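Local structure of putative thioesterase (Syntrophus aciditrophicus SB, 3HDU) at residues S38-V42 with T122-V126; M48-L52 with L115-F119; A69-A74 with I135-L139; G81-K85 with T128-A133; H107-R112 with E145-S151. The protein probably hydrolyses thioesters as a hot dog-fold enzyme of the PaaI thioesterase type, though its own substrate is not established. One frame throughout, in Å; residues are numbered along the deposited sequence.

Contact 1 of 5, residues S38-V42 with T122-V126; sequences SPEQV and TGYNV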
# COMPACT_ATOMS: atom_id res chain seq x y z
N SER A 38 7.60 -20.86 17.79
CA SER A 38 6.85 -21.93 17.14
C SER A 38 6.87 -21.67 15.62
O SER A 38 7.18 -20.54 15.21
CB SER A 38 5.40 -22.02 17.66
OG SER A 38 4.61 -20.91 17.26
N PRO A 39 6.55 -22.68 14.78
CA PRO A 39 6.52 -22.45 13.32
C PRO A 39 5.56 -21.36 12.78
O PRO A 39 5.82 -20.83 11.70
CB PRO A 39 6.11 -23.83 12.77
CG PRO A 39 6.46 -24.79 13.82
CD PRO A 39 6.22 -24.08 15.11
N GLU A 40 4.49 -21.05 13.53
CA GLU A 40 3.47 -20.05 13.14
C GLU A 40 3.45 -18.76 13.99
O GLU A 40 2.72 -17.82 13.64
CB GLU A 40 2.07 -20.69 13.07
CG GLU A 40 1.51 -21.36 14.36
CD GLU A 40 2.06 -22.76 14.68
OE1 GLU A 40 2.60 -23.44 13.79
OE2 GLU A 40 1.93 -23.18 15.85
N GLN A 41 4.23 -18.71 15.08
CA GLN A 41 4.27 -17.53 15.97
C GLN A 41 5.53 -17.46 16.86
O GLN A 41 5.98 -18.48 17.36
CB GLN A 41 3.01 -17.54 16.86
CG GLN A 41 2.85 -16.39 17.86
CD GLN A 41 1.56 -16.47 18.67
OE1 GLN A 41 0.64 -17.23 18.34
NE2 GLN A 41 1.48 -15.68 19.74
N VAL A 42 6.07 -16.25 17.02
CA VAL A 42 7.21 -15.97 17.92
C VAL A 42 6.88 -14.75 18.79
O VAL A 42 5.98 -13.98 18.46
CB VAL A 42 8.54 -15.72 17.16
CG1 VAL A 42 8.89 -16.91 16.29
CG2 VAL A 42 8.48 -14.43 16.33
N THR A 122 5.08 -9.53 19.28
CA THR A 122 4.66 -10.87 18.84
C THR A 122 4.61 -10.88 17.31
O THR A 122 3.98 -10.01 16.72
CB THR A 122 3.25 -11.22 19.38
OG1 THR A 122 3.25 -11.17 20.82
CG2 THR A 122 2.82 -12.62 18.94
N GLY A 123 5.28 -11.85 16.67
CA GLY A 123 5.31 -12.00 15.21
C GLY A 123 4.50 -13.21 14.77
O GLY A 123 4.73 -14.30 15.28
N TYR A 124 3.55 -13.02 13.85
CA TYR A 124 2.69 -14.10 13.32
C TYR A 124 3.09 -14.36 11.87
O TYR A 124 3.00 -13.46 11.04
CB TYR A 124 1.21 -13.71 13.35
CG TYR A 124 0.70 -13.28 14.71
CD1 TYR A 124 0.25 -14.23 15.64
CD2 TYR A 124 0.64 -11.93 15.06
CE1 TYR A 124 -0.24 -13.83 16.90
CE2 TYR A 124 0.15 -11.52 16.32
CZ TYR A 124 -0.28 -12.48 17.23
OH TYR A 124 -0.75 -12.08 18.46
N ASN A 125 3.51 -15.60 11.57
CA ASN A 125 3.91 -15.97 10.20
C ASN A 125 2.62 -16.23 9.41
O ASN A 125 1.98 -17.26 9.57
CB ASN A 125 4.86 -17.19 10.23
CG ASN A 125 5.65 -17.37 8.92
OD1 ASN A 125 5.11 -17.27 7.82
ND2 ASN A 125 6.94 -17.65 9.05
N VAL A 126 2.25 -15.26 8.56
CA VAL A 126 1.01 -15.31 7.76
C VAL A 126 1.09 -16.42 6.72
O VAL A 126 0.24 -17.32 6.69
CB VAL A 126 0.70 -13.94 7.07
CG1 VAL A 126 -0.56 -14.02 6.20
CG2 VAL A 126 0.53 -12.85 8.11

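Contact 2 of 5, residues M48-L52 with L115-F119; sequences MRDEL and LGREF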
# COMPACT_ATOMS: atom_id res chain seq x y z
N MSE A 48 14.73 -1.15 27.21
CA MSE A 48 15.53 0.05 27.01
C MSE A 48 16.41 0.22 28.24
O MSE A 48 15.89 0.49 29.32
CB MSE A 48 14.64 1.30 26.90
CG MSE A 48 13.78 1.37 25.68
SE MSE A 48 14.81 1.90 24.15
CE MSE A 48 15.18 3.73 24.59
N ARG A 49 17.72 0.05 28.10
CA ARG A 49 18.65 0.22 29.24
C ARG A 49 18.87 1.70 29.55
O ARG A 49 19.01 2.07 30.71
CB ARG A 49 19.96 -0.52 29.01
CG ARG A 49 19.71 -1.99 28.73
CD ARG A 49 20.94 -2.83 28.87
NE ARG A 49 20.68 -4.17 28.36
CZ ARG A 49 20.07 -5.16 29.02
NH1 ARG A 49 19.53 -5.00 30.24
NH2 ARG A 49 19.95 -6.33 28.40
N ASP A 50 18.91 2.52 28.50
CA ASP A 50 18.95 3.97 28.59
C ASP A 50 17.61 4.40 27.98
O ASP A 50 17.42 4.30 26.76
CB ASP A 50 20.16 4.54 27.83
CG ASP A 50 20.36 6.05 28.07
OD1 ASP A 50 19.39 6.80 28.34
OD2 ASP A 50 21.53 6.50 27.97
N GLU A 51 16.69 4.85 28.83
CA GLU A 51 15.36 5.33 28.39
C GLU A 51 15.37 6.66 27.60
O GLU A 51 14.35 7.02 27.01
CB GLU A 51 14.37 5.43 29.58
CG GLU A 51 13.68 4.14 29.96
CD GLU A 51 12.84 4.29 31.22
OE1 GLU A 51 13.42 4.32 32.33
OE2 GLU A 51 11.59 4.36 31.10
N LEU A 52 16.50 7.39 27.63
CA LEU A 52 16.71 8.64 26.88
C LEU A 52 15.84 9.80 27.39
O LEU A 52 15.34 10.60 26.59
CB LEU A 52 16.54 8.43 25.36
CG LEU A 52 17.25 7.25 24.69
CD1 LEU A 52 16.83 7.09 23.23
CD2 LEU A 52 18.76 7.39 24.79
N LEU A 115 7.65 5.44 24.37
CA LEU A 115 8.03 6.07 25.66
C LEU A 115 7.96 5.20 26.94
O LEU A 115 7.63 5.71 28.02
CB LEU A 115 7.24 7.38 25.83
N GLY A 116 8.29 3.92 26.80
CA GLY A 116 8.29 2.93 27.90
C GLY A 116 9.62 2.21 27.93
O GLY A 116 10.32 2.15 26.91
N ARG A 117 9.98 1.65 29.09
CA ARG A 117 11.25 0.93 29.23
C ARG A 117 11.20 -0.45 28.58
O ARG A 117 12.05 -0.76 27.73
CB ARG A 117 11.65 0.79 30.70
CG ARG A 117 13.09 0.35 30.85
CD ARG A 117 13.46 0.14 32.25
NE ARG A 117 14.84 -0.35 32.38
CZ ARG A 117 15.96 0.38 32.37
NH1 ARG A 117 15.93 1.72 32.22
NH2 ARG A 117 17.14 -0.22 32.51
N GLU A 118 10.24 -1.27 29.00
CA GLU A 118 10.07 -2.63 28.49
C GLU A 118 8.88 -2.71 27.55
O GLU A 118 7.80 -2.21 27.87
CB GLU A 118 9.92 -3.64 29.65
CG GLU A 118 11.17 -3.76 30.53
CD GLU A 118 11.04 -4.77 31.67
OE1 GLU A 118 10.46 -5.86 31.48
OE2 GLU A 118 11.56 -4.48 32.78
N PHE A 119 9.10 -3.30 26.38
CA PHE A 119 8.04 -3.53 25.38
C PHE A 119 8.18 -4.94 24.78
O PHE A 119 9.29 -5.48 24.70
CB PHE A 119 8.01 -2.43 24.30
CG PHE A 119 9.32 -2.19 23.62
CD1 PHE A 119 9.66 -2.88 22.46
CD2 PHE A 119 10.21 -1.23 24.12
CE1 PHE A 119 10.88 -2.64 21.81
CE2 PHE A 119 11.43 -0.98 23.48
CZ PHE A 119 11.77 -1.70 22.32

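Contact 3 of 5, residues A69-A74 with I135-L139; sequences AIDMTA and IRTEL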
# COMPACT_ATOMS: atom_id res chain seq x y z
N ALA A 69 13.03 -3.54 16.49
CA ALA A 69 12.39 -4.61 17.27
C ALA A 69 11.40 -5.43 16.43
O ALA A 69 11.39 -6.66 16.52
CB ALA A 69 11.68 -4.04 18.50
N ILE A 70 10.58 -4.74 15.64
CA ILE A 70 9.62 -5.37 14.71
C ILE A 70 10.35 -6.20 13.64
O ILE A 70 9.97 -7.34 13.36
CB ILE A 70 8.65 -4.32 14.08
CG1 ILE A 70 7.65 -3.82 15.14
CG2 ILE A 70 7.88 -4.89 12.89
CD1 ILE A 70 6.75 -2.69 14.70
N ASP A 71 11.42 -5.62 13.08
CA ASP A 71 12.25 -6.29 12.07
C ASP A 71 12.94 -7.54 12.62
O ASP A 71 13.04 -8.55 11.91
CB ASP A 71 13.31 -5.31 11.51
CG ASP A 71 14.04 -5.87 10.29
OD1 ASP A 71 13.41 -6.53 9.44
OD2 ASP A 71 15.26 -5.63 10.17
N MSE A 72 13.43 -7.46 13.86
CA MSE A 72 14.07 -8.60 14.54
C MSE A 72 13.07 -9.71 14.86
O MSE A 72 13.38 -10.89 14.66
CB MSE A 72 14.78 -8.15 15.82
CG MSE A 72 16.02 -7.30 15.59
SE MSE A 72 17.47 -8.25 14.72
CE MSE A 72 17.77 -9.64 16.02
N THR A 73 11.90 -9.33 15.38
CA THR A 73 10.82 -10.27 15.69
C THR A 73 10.37 -10.98 14.41
O THR A 73 10.21 -12.21 14.40
CB THR A 73 9.60 -9.57 16.36
OG1 THR A 73 10.03 -8.90 17.55
CG2 THR A 73 8.50 -10.57 16.73
N ALA A 74 10.19 -10.21 13.34
CA ALA A 74 9.81 -10.74 12.02
C ALA A 74 10.87 -11.70 11.46
O ALA A 74 10.54 -12.74 10.88
CB ALA A 74 9.55 -9.60 11.03
N ILE A 135 5.36 -11.77 7.43
CA ILE A 135 5.07 -11.76 8.87
C ILE A 135 4.27 -10.51 9.26
O ILE A 135 4.56 -9.41 8.78
CB ILE A 135 6.39 -11.78 9.73
CG1 ILE A 135 7.19 -13.06 9.49
CG2 ILE A 135 6.08 -11.65 11.22
CD1 ILE A 135 8.04 -13.05 8.26
N ARG A 136 3.25 -10.72 10.10
CA ARG A 136 2.45 -9.64 10.68
C ARG A 136 2.89 -9.55 12.15
O ARG A 136 2.98 -10.58 12.82
CB ARG A 136 0.95 -9.93 10.56
N THR A 137 3.19 -8.35 12.63
CA THR A 137 3.64 -8.14 14.02
C THR A 137 2.77 -7.14 14.80
O THR A 137 2.14 -6.27 14.21
CB THR A 137 5.10 -7.65 14.09
OG1 THR A 137 5.23 -6.43 13.36
CG2 THR A 137 6.03 -8.69 13.52
N GLU A 138 2.76 -7.32 16.12
CA GLU A 138 2.07 -6.42 17.04
C GLU A 138 3.06 -6.10 18.15
O GLU A 138 3.57 -7.02 18.78
CB GLU A 138 0.84 -7.07 17.66
CG GLU A 138 -0.24 -7.48 16.67
CD GLU A 138 -1.44 -8.13 17.34
OE1 GLU A 138 -1.57 -8.07 18.58
OE2 GLU A 138 -2.29 -8.70 16.62
N LEU A 139 3.34 -4.81 18.37
CA LEU A 139 4.26 -4.36 19.41
C LEU A 139 3.47 -3.62 20.48
O LEU A 139 2.71 -2.69 20.17
CB LEU A 139 5.36 -3.49 18.81
CG LEU A 139 6.54 -3.18 19.74
CD1 LEU A 139 7.85 -3.03 18.97
CD2 LEU A 139 6.27 -1.95 20.58

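Contact 4 of 5, residues G81-K85 with T128-A133; sequences GFQEK and TGNKVA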
# COMPACT_ATOMS: atom_id res chain seq x y z
N GLY A 81 9.43 -20.35 10.18
CA GLY A 81 8.63 -20.77 9.05
C GLY A 81 9.46 -21.59 8.07
O GLY A 81 9.07 -22.69 7.70
N PHE A 82 10.62 -21.05 7.68
CA PHE A 82 11.52 -21.72 6.72
C PHE A 82 12.11 -23.05 7.22
O PHE A 82 12.20 -24.00 6.45
CB PHE A 82 12.67 -20.81 6.26
CG PHE A 82 12.25 -19.68 5.35
CD1 PHE A 82 11.68 -19.95 4.11
CD2 PHE A 82 12.49 -18.35 5.70
CE1 PHE A 82 11.30 -18.91 3.24
CE2 PHE A 82 12.12 -17.29 4.84
CZ PHE A 82 11.53 -17.58 3.60
N GLN A 83 12.52 -23.10 8.50
CA GLN A 83 13.10 -24.34 9.08
C GLN A 83 12.09 -25.50 9.15
O GLN A 83 12.49 -26.66 9.06
CB GLN A 83 13.77 -24.06 10.44
CG GLN A 83 12.85 -23.73 11.61
CD GLN A 83 12.20 -24.93 12.30
OE1 GLN A 83 11.04 -24.86 12.71
NE2 GLN A 83 12.93 -26.04 12.41
N GLU A 84 10.80 -25.18 9.31
CA GLU A 84 9.70 -26.16 9.29
C GLU A 84 9.67 -26.89 7.93
O GLU A 84 9.46 -28.11 7.89
CB GLU A 84 8.35 -25.47 9.58
CG GLU A 84 7.08 -26.34 9.65
CD GLU A 84 6.92 -27.11 10.95
OE1 GLU A 84 7.91 -27.61 11.52
OE2 GLU A 84 5.75 -27.24 11.40
N LYS A 85 9.88 -26.15 6.83
CA LYS A 85 9.94 -26.72 5.47
C LYS A 85 11.19 -27.58 5.21
O LYS A 85 11.17 -28.39 4.28
CB LYS A 85 9.85 -25.63 4.40
CG LYS A 85 8.52 -24.91 4.39
CD LYS A 85 8.40 -24.01 3.17
CE LYS A 85 7.04 -23.34 3.09
NZ LYS A 85 5.91 -24.32 3.04
N THR A 128 4.36 -18.71 4.39
CA THR A 128 5.76 -18.97 4.05
C THR A 128 5.72 -19.67 2.69
O THR A 128 5.27 -20.82 2.60
CB THR A 128 6.48 -19.86 5.10
OG1 THR A 128 6.45 -19.20 6.38
CG2 THR A 128 7.95 -20.09 4.72
N GLY A 129 6.13 -18.95 1.64
CA GLY A 129 6.20 -19.50 0.29
C GLY A 129 7.52 -20.24 0.12
O GLY A 129 8.11 -20.71 1.10
N ASN A 130 7.99 -20.34 -1.12
CA ASN A 130 9.25 -21.01 -1.42
C ASN A 130 10.43 -20.14 -0.94
O ASN A 130 11.26 -20.59 -0.15
CB ASN A 130 9.35 -21.33 -2.92
CG ASN A 130 10.60 -22.11 -3.29
OD1 ASN A 130 11.13 -22.89 -2.49
ND2 ASN A 130 11.05 -21.94 -4.53
N LYS A 131 10.45 -18.89 -1.41
CA LYS A 131 11.51 -17.92 -1.11
C LYS A 131 11.11 -16.72 -0.25
O LYS A 131 12.00 -16.01 0.20
CB LYS A 131 12.11 -17.42 -2.43
CG LYS A 131 12.86 -18.48 -3.24
CD LYS A 131 14.18 -18.87 -2.57
CE LYS A 131 14.96 -19.90 -3.36
NZ LYS A 131 16.28 -20.16 -2.73
N VAL A 132 9.81 -16.49 -0.01
CA VAL A 132 9.32 -15.32 0.74
C VAL A 132 8.50 -15.72 1.97
O VAL A 132 7.66 -16.61 1.88
CB VAL A 132 8.44 -14.41 -0.17
CG1 VAL A 132 7.96 -13.16 0.58
CG2 VAL A 132 9.19 -14.01 -1.43
N ALA A 133 8.76 -15.05 3.09
CA ALA A 133 8.04 -15.24 4.36
C ALA A 133 7.42 -13.89 4.74
O ALA A 133 8.16 -12.93 4.95
CB ALA A 133 8.99 -15.69 5.45

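Contact 5 of 5, residues H107-R112 with E145-S151; sequences HVEYLR and ELIAVGS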
# COMPACT_ATOMS: atom_id res chain seq x y z
N HIS A 107 7.05 -2.42 6.70
CA HIS A 107 5.95 -1.45 6.83
C HIS A 107 5.56 -1.43 8.30
O HIS A 107 5.17 -2.46 8.84
CB HIS A 107 4.76 -1.88 5.98
CG HIS A 107 4.96 -1.69 4.50
ND1 HIS A 107 3.94 -1.29 3.67
CD2 HIS A 107 6.05 -1.81 3.71
CE1 HIS A 107 4.39 -1.20 2.43
NE2 HIS A 107 5.67 -1.51 2.43
N VAL A 108 5.69 -0.27 8.95
CA VAL A 108 5.35 -0.10 10.37
C VAL A 108 4.42 1.11 10.56
O VAL A 108 4.76 2.20 10.11
CB VAL A 108 6.64 0.12 11.23
CG1 VAL A 108 6.29 0.35 12.71
CG2 VAL A 108 7.58 -1.08 11.10
N GLU A 109 3.27 0.86 11.20
CA GLU A 109 2.27 1.89 11.52
C GLU A 109 2.29 2.08 13.05
O GLU A 109 2.13 1.12 13.80
CB GLU A 109 0.89 1.44 11.03
CG GLU A 109 0.86 0.83 9.61
CD GLU A 109 1.47 1.73 8.54
OE1 GLU A 109 1.28 2.96 8.60
OE2 GLU A 109 2.13 1.19 7.62
N TYR A 110 2.48 3.33 13.49
CA TYR A 110 2.58 3.68 14.92
C TYR A 110 1.29 4.32 15.43
O TYR A 110 0.85 5.34 14.88
CB TYR A 110 3.73 4.68 15.11
CG TYR A 110 5.11 4.22 14.67
CD1 TYR A 110 5.45 4.16 13.31
CD2 TYR A 110 6.11 3.92 15.61
CE1 TYR A 110 6.74 3.76 12.89
CE2 TYR A 110 7.39 3.53 15.21
CZ TYR A 110 7.70 3.45 13.85
OH TYR A 110 8.95 3.07 13.43
N LEU A 111 0.71 3.74 16.48
CA LEU A 111 -0.52 4.26 17.12
C LEU A 111 -0.25 5.36 18.14
O LEU A 111 -1.09 6.23 18.35
CB LEU A 111 -1.31 3.13 17.80
CG LEU A 111 -1.97 2.13 16.86
CD1 LEU A 111 -2.57 0.98 17.66
CD2 LEU A 111 -3.04 2.82 16.01
N ARG A 112 0.90 5.27 18.81
CA ARG A 112 1.34 6.27 19.77
C ARG A 112 2.86 6.13 19.95
O ARG A 112 3.41 5.09 19.55
CB ARG A 112 0.59 6.10 21.11
CG ARG A 112 1.14 5.02 22.06
CD ARG A 112 0.15 4.70 23.17
NE ARG A 112 -0.94 3.83 22.71
CZ ARG A 112 -1.98 3.43 23.46
NH1 ARG A 112 -2.12 3.82 24.74
NH2 ARG A 112 -2.90 2.63 22.92
N GLU A 145 -0.57 -2.28 26.05
CA GLU A 145 -1.23 -1.33 25.13
C GLU A 145 -0.56 -1.42 23.77
O GLU A 145 0.66 -1.35 23.70
CB GLU A 145 -1.10 0.10 25.63
CG GLU A 145 -1.81 0.37 26.94
CD GLU A 145 -1.67 1.82 27.37
OE1 GLU A 145 -0.53 2.33 27.45
OE2 GLU A 145 -2.71 2.46 27.65
N LEU A 146 -1.35 -1.54 22.69
CA LEU A 146 -0.83 -1.63 21.32
C LEU A 146 -0.25 -0.28 20.89
O LEU A 146 -1.00 0.67 20.74
CB LEU A 146 -1.92 -2.07 20.34
CG LEU A 146 -1.50 -2.33 18.88
CD1 LEU A 146 -0.62 -3.57 18.80
CD2 LEU A 146 -2.72 -2.48 18.00
N ILE A 147 1.07 -0.21 20.70
CA ILE A 147 1.75 1.04 20.27
C ILE A 147 2.15 1.05 18.79
O ILE A 147 2.26 2.13 18.21
CB ILE A 147 2.92 1.44 21.22
CG1 ILE A 147 4.10 0.48 21.14
CG2 ILE A 147 2.41 1.57 22.67
CD1 ILE A 147 5.17 0.75 22.19
N ALA A 148 2.37 -0.12 18.19
CA ALA A 148 2.70 -0.23 16.76
C ALA A 148 2.36 -1.60 16.17
O ALA A 148 2.33 -2.59 16.89
CB ALA A 148 4.17 0.11 16.52
N VAL A 149 2.07 -1.62 14.87
CA VAL A 149 1.80 -2.86 14.12
C VAL A 149 2.71 -2.85 12.90
O VAL A 149 3.01 -1.78 12.36
CB VAL A 149 0.30 -3.02 13.69
CG1 VAL A 149 -0.60 -2.96 14.91
CG2 VAL A 149 -0.12 -1.97 12.67
N GLY A 150 3.17 -4.03 12.49
CA GLY A 150 4.08 -4.15 11.35
C GLY A 150 3.77 -5.28 10.39
O GLY A 150 3.20 -6.30 10.80
N SER A 151 4.10 -5.06 9.12
CA SER A 151 4.04 -6.07 8.06
C SER A 151 5.47 -6.12 7.53
O SER A 151 6.00 -5.09 7.08
CB SER A 151 3.09 -5.68 6.93
OG SER A 151 1.76 -5.56 7.41

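Contact 1 of 5, residues S38-V42 with T122-V126
Q41 and V42 run antiparallel to G123 and Y124, with V42 and G123 as the hydrogen-bonded pair and Q41 opposite Y124 as the non-hydrogen-bonded one. V42 N gives a nearly straight bond to G123 O (2.9 Å, 168° at the hydrogen), and G123 N returns one to V42 O. N125 N reaches E40 O at 3.1 Å from well above the carbonyl plane, E40 lying in the turn into strand 41-48. The extended Q41 side chain, CG anti to its backbone N (chi1 -179°), runs beside Y124 and points the same way; the amide and ring planes are 51° apart, with Q41 CD 3.7 Å from Y124 CE1. Q41 NE2 also meets the methyl of T122, CG2, at 3.4 Å. On the reverse face V42 lies over backbone at G123 and packs on T73, A77 and M80 of helix 58-85. S38 OG bonds to Q41 O on a lone pair (2.8 Å), across the turn before strand 41-48. N125 is held by T128 and A77, and Y124 packs on G129 of a second subunit. Strand 41-48 here begins its pairing with 118-128, inner neighbours in the antiparallel hot dog sheet.

Contact 2 of 5, residues M48-L52 with L115-F119
R117 spreads its extended side chain across the backbone of M48 and R49, joining the loop after strand 41-48 to the start of strand 118-128 at one end of the hot dog sheet. M48 O sits over the centre of one guanidinium face, 3.0 Å above its plane, so it faces the flat of the group and is not bonded by its N-H groups. From the edge of the same group, near its plane, comes E51 OE1, which forms a long salt bridge to R117 NH1 at 3.6 Å. The carboxylate stands almost perpendicular to the guanidinium, 88° between planes, and the two side chains cross at about a right angle, leaving E51 OE2 beside R117 CB. R117 NH1 also makes a weak bond to R49 O. With CG anti to the backbone N (chi1 -167°) and the chain straight from there to NE, the arginine is long enough to reach both the carbonyls and the acid. On the apolar side, M48 CG meets the F119 ring at its edge, 4.0 Å from F119 CE2.

Further out, E47 makes a weak, long ion pair with R117 NE. E51 O accepts from the hydroxyl of Y62, and D50 OD1 takes L52 N at 3.0 Å in an Asx turn that spans E51. Beneath, selenomethionine M48 bends at chi2 and chi3 and packs on Y62, while F119 lies against F46, V65 and A69. The backbone tie is nearly straight: M48 N to R117 O, 2.8 Å and 173° at the hydrogen.

Contact 3 of 5, residues A69-A74 with I135-L139
A69 O is gripped twice by T73, and both residues also touch strand 135-139. T73 N and T73 OG1 reach the A69 carbonyl from opposite faces of its plane, T73 OG1 lying 2.8 Å from A69 O, so the threonine's polar end is satisfied within its own helix and its methyl is left for packing, T73 CG2 being 4.5 Å from T137 CG2. No hydrogen bond joins helix to strand; the interface is buried and largely apolar.

The strand presents alternate residues, I135, T137 and L139, each with its CB directed at the helix. T137 holds OG1 between its backbone N and carbonyl carbon (chi1 59°), and this turns the hydroxyl to I70, T137 OG1 lying 3.1 Å from I70 CG2, while keeping a weak bond to G150 O on the next strand. I70 crosses both T137 and L139 at a slant: its CG2 branch meets the hydroxyl, and its CG1 branch meets L139 CD1 at 3.9 Å. The same leucine methyl also touches A69 CB, filling the angle between two helix residues. At the other end, A74 CB rests 4.0 Å from I135 CG2, while I135 CD1 approaches A74 O.

With small alanines at 69 and 74 touching the strand, the segment axes approach to 8.9 Å, at 133° between their directions. This is the hot dog packing of the central helix against its wrapping sheet. T73 leans on V42, L44 and F46 of strand 41-48, A69 on F46 and on F119 of strand 118-128, and I70 and A74 on V152 of strand 146-156, with strand 135-139 between.

Contact 4 of 5, residues G81-K85 with T128-A133
T128, which ends strand 118-128, meets the helix first. Its OG1 lies 3.8 Å from G81 CA, and there is no side chain on that glycine to stand between them; the hydroxyl is held by N125 OD1. Its CG2, anti to the backbone N (chi1 -59° for OG1), turns to the ring of F82, 3.8 Å from CD1, the two side chains crossing at a slant, and also to K85 CE.

The chain then turns. T128 O and G129 O both lie beside the K85 side chain, whose CE is 3.1 Å from T128 O and 3.5 Å from G129 O. CE thus lies against both carbonyls, and the bend at chi4 (-59°) leaves K85 NZ 3.6 Å from T128 O. G129 N closes the hairpin by a bond to V132 O at 2.8 Å.

N130 and K131 come next and offer backbone to the ring: N130 O and K131 O are each 3.8 Å from F82, at CE1 and CZ respectively. The CB atoms of N130 and K131 point away from the helix. V132 likewise points away. A133 turns back, and its CB meets F82 CE2 at 3.6 Å, so atoms from T128 to A133 line one part of the ring.

The hairpin thus folds round F82, whose ring also packs on M97 of helix 91-97 and L156 of strand 146-156. On its outer side, K131 N bonds to E138 of a fourth subunit, and K131 and V132 pack on L146 there. The contact therefore joins the end of helix 58-85 to the turn between strands 118-128 and 132-141.

Contact 5 of 5, residues H107-R112 with E145-S151
R112 and E145 meet at about a right angle, the guanidinium and carboxylate planes 56° apart, with R112 NH1 3.3 Å from E145 OE2 in a salt bridge. E145 CB lies over one guanidinium face, offset toward its rim. The arginine's CG, placed between backbone N and carbonyl carbon (chi1 82°), starts the chain across I147, whose CG2 is 3.7 Å away, and a bend at chi3 carries it to the acid. Beside it, L111 and L146 cross at a slant, CD1 to CD2 at 3.5 Å. I147 O takes L111 N at 2.8 Å and, more weakly, R112 N. I147 and A148 together face L139 in a classic beta bulge.

Farther along, the strands pair regularly, with H107 opposite S151 and E109 opposite V149 in hydrogen-bonded pairs. On the helix-facing side V108 CG1 lies over one face of the Y110 ring, 3.4 Å above its plane and offset toward the rim, and A148 CB comes within 4.4 Å of Y110 CD2. On the other side E109 CB touches V149 CG2 at 3.9 Å.

V108, Y110 and A148 pack on I70, I66 and S67 of helix 58-85, and Y110 OH bonds to G63 O. Outward, the sheet continues into a third subunit: H107 stacks on H107 there and bonds E109 of that chain. Strand 146-156 lies between strands 132-141 and 101-110.

Overall arrangement
Contact 3 is the buried core, helix against sheet, its seven touching residues apolar or threonine; the other four are partly buried. Contacts 1 and 5 are antiparallel ladders in one sheet, joined through contact 3, which hydrogen-bonds to both by strand 132-141. Contacts 1 and 2 share strand 118-128 but lie on opposite sides of the chain's centre, about 25 Å apart between centres. Contacts 3 and 4 use the same helix 58-85 and strand 132-141, contact 4 at the last turns of the helix and the start of the strand, with an aromatic ring among carbonyls. Between paired segments, salt bridges occur in contacts 2 and 5 alone; contacts 2, 3 and 5 all touch the third subunit.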